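Local coordinates for YesW protein (Bacillus subtilis, PDB 2ZUX), which cleaves the rhamnogalacturonan backbone of plant cell-wall pectin by endo-type elimination, releasing oligosaccharides, and needs calcium or manganese for activity, at residues Y289-L294 and T309-K314. Sequence-based numbering, arbitrary orientation.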
loop_
_atom_site.group_PDB
_atom_site.type_symbol
_atom_site.label_atom_id
_atom_site.label_comp_id
_atom_site.label_asym_id
_atom_site.label_seq_id
_atom_site.Cartn_x
_atom_site.Cartn_y
_atom_site.Cartn_z
ATOM N N TYR A 289 8.012 18.595 -7.723
ATOM C CA TYR A 289 9.039 19.027 -8.676
ATOM C C TYR A 289 9.709 20.334 -8.274
ATOM O O TYR A 289 10.900 20.529 -8.552
ATOM C CB TYR A 289 8.442 19.186 -10.062
ATOM C CG TYR A 289 7.969 17.895 -10.673
ATOM C CD1 TYR A 289 8.883 16.968 -11.164
ATOM C CD2 TYR A 289 6.607 17.596 -10.766
ATOM C CE1 TYR A 289 8.462 15.778 -11.739
ATOM C CE2 TYR A 289 6.178 16.412 -11.343
ATOM C CZ TYR A 289 7.107 15.509 -11.829
ATOM O OH TYR A 289 6.661 14.337 -12.403
ATOM N N ALA A 290 8.935 21.244 -7.690
ATOM C CA ALA A 290 9.464 22.503 -7.196
ATOM C C ALA A 290 8.821 22.729 -5.828
ATOM O O ALA A 290 9.055 21.928 -4.917
ATOM C CB ALA A 290 9.175 23.625 -8.186
ATOM N N LYS A 291 8.004 23.766 -5.671
ATOM C CA LYS A 291 7.333 23.997 -4.390
ATOM C C LYS A 291 6.673 22.723 -3.866
ATOM O O LYS A 291 5.992 22.009 -4.619
ATOM C CB LYS A 291 6.292 25.105 -4.507
ATOM C CG LYS A 291 5.579 25.400 -3.192
ATOM C CD LYS A 291 4.573 26.542 -3.308
ATOM C CE LYS A 291 3.822 26.735 -2.000
ATOM N NZ LYS A 291 2.959 27.946 -2.050
ATOM N N THR A 292 6.886 22.454 -2.582
ATOM C CA THR A 292 6.435 21.237 -1.932
ATOM C C THR A 292 5.833 21.590 -0.584
ATOM O O THR A 292 6.423 22.354 0.186
ATOM C CB THR A 292 7.632 20.286 -1.723
ATOM O OG1 THR A 292 8.183 19.929 -2.991
ATOM C CG2 THR A 292 7.218 19.025 -0.993
ATOM N N MET A 293 4.650 21.045 -0.303
ATOM C CA MET A 293 4.013 21.239 0.997
ATOM C C MET A 293 3.494 19.922 1.542
ATOM O O MET A 293 3.044 19.057 0.785
ATOM C CB MET A 293 2.865 22.245 0.914
ATOM C CG MET A 293 3.278 23.649 0.502
ATOM S SD MET A 293 1.901 24.808 0.488
ATOM C CE MET A 293 1.531 24.932 2.236
ATOM N N LEU A 294 3.569 19.776 2.861
ATOM C CA LEU A 294 3.001 18.632 3.573
ATOM C C LEU A 294 2.212 19.153 4.751
ATOM O O LEU A 294 2.684 20.039 5.461
ATOM C CB LEU A 294 4.085 17.676 4.083
ATOM C CG LEU A 294 4.970 16.952 3.062
ATOM C CD1 LEU A 294 6.168 17.807 2.655
ATOM C CD2 LEU A 294 5.462 15.639 3.640
ATOM N N THR A 309 2.358 22.155 9.250
ATOM C CA THR A 309 2.595 22.377 7.831
ATOM C C THR A 309 4.098 22.481 7.593
ATOM O O THR A 309 4.796 23.151 8.353
ATOM C CB THR A 309 1.944 23.701 7.380
ATOM O OG1 THR A 309 0.533 23.637 7.596
ATOM C CG2 THR A 309 2.196 23.982 5.898
ATOM N N LEU A 310 4.599 21.797 6.565
ATOM C CA LEU A 310 5.926 22.074 6.020
ATOM C C LEU A 310 5.726 22.688 4.642
ATOM O O LEU A 310 5.029 22.119 3.802
ATOM C CB LEU A 310 6.780 20.810 5.917
ATOM C CG LEU A 310 8.193 21.062 5.367
ATOM C CD1 LEU A 310 8.985 22.036 6.237
ATOM C CD2 LEU A 310 8.945 19.766 5.242
ATOM N N ASP A 311 6.329 23.849 4.417
ATOM C CA ASP A 311 6.160 24.588 3.180
ATOM C C ASP A 311 7.539 24.999 2.675
ATOM O O ASP A 311 8.217 25.805 3.316
ATOM C CB ASP A 311 5.271 25.808 3.455
ATOM C CG ASP A 311 4.984 26.647 2.218
ATOM O OD1 ASP A 311 5.625 26.471 1.161
ATOM O OD2 ASP A 311 4.093 27.516 2.321
ATOM N N SER A 312 7.973 24.437 1.549
ATOM C CA SER A 312 9.308 24.722 1.028
ATOM C C SER A 312 9.502 26.188 0.633
ATOM O O SER A 312 10.639 26.651 0.524
ATOM C CB SER A 312 9.627 23.817 -0.161
ATOM O OG SER A 312 8.820 24.133 -1.280
ATOM N N SER A 313 8.399 26.910 0.422
ATOM C CA SER A 313 8.459 28.307 -0.019
ATOM C C SER A 313 8.718 29.275 1.134
ATOM O O SER A 313 8.970 30.456 0.901
ATOM C CB SER A 313 7.187 28.695 -0.782
ATOM O OG SER A 313 6.088 28.880 0.090
ATOM N N LYS A 314 8.653 28.772 2.364
ATOM C CA LYS A 314 9.009 29.537 3.558
ATOM C C LYS A 314 10.521 29.629 3.699
ATOM O O LYS A 314 11.236 28.650 3.463
ATOM C CB LYS A 314 8.435 28.870 4.807
ATOM C CG LYS A 314 7.144 29.465 5.350
ATOM C CD LYS A 314 5.995 29.438 4.361
ATOM C CE LYS A 314 5.697 30.829 3.829
ATOM N NZ LYS A 314 4.307 30.923 3.307
HETATM O O HOH W 1 2.294 28.522 0.615
#
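Leu294 and Leu310 form an antiparallel hydrogen-bonded pair: Leu294 N donates to Leu310 O at 2.9 Å and Leu310 N to Leu294 O at 2.8 Å. The ladder continues past the non-hydrogen-bonded pair Met293–Asp311, where Ser312 N reaches Thr292 O almost straight (N-H...O 170°). In place of the Ser312 carbonyl that a regular antiparallel pair would use, Ser312 OG accepts from Thr292 N at 2.9 Å. The CB of Ser312 points toward the other segment, and chi1 (68°), setting OG between its own backbone N and carbonyl carbon, places it within bonding distance. Thr292 OG1 donates to Ala290 O, bracing the loop just before the strand.

Polar side chains gather round Asp311. Its OD1 takes Ser313 N, closing an Asx turn, and Ser313 OG at 2.7 Å, both from the same face of the carboxylate and well above its plane. OD2 forms a salt bridge with Lys314 NZ at 3.6 Å. The extended Lys291 chain crosses the Asp311 side chain obliquely; its NZ stops 4.4 Å from Asp311 OD1, too far for a salt bridge, and a water accepts from NZ and donates to OD2. An alanine in place of Asp311 would probably leave Ser313 N and OG without their shared acceptor, and Lys314 and the water without their partner.

Van der Waals contacts flank the ladder. The Met293 chain runs beside the Asp311 carboxylate, and its bend at chi3 (68°) brings CE also to 3.8 Å from the apolar Thr309 CG2. On the other face Leu294 and Leu310 meet more loosely, both also packing on Val348 of the next sheet.

These segments are the open end of the beta hairpin 293-300/303-311, third and fourth strands of a four-stranded antiparallel beta-propeller blade, with 303-311 at its edge; a type I turn from Asp311 to Lys314 leads the chain out.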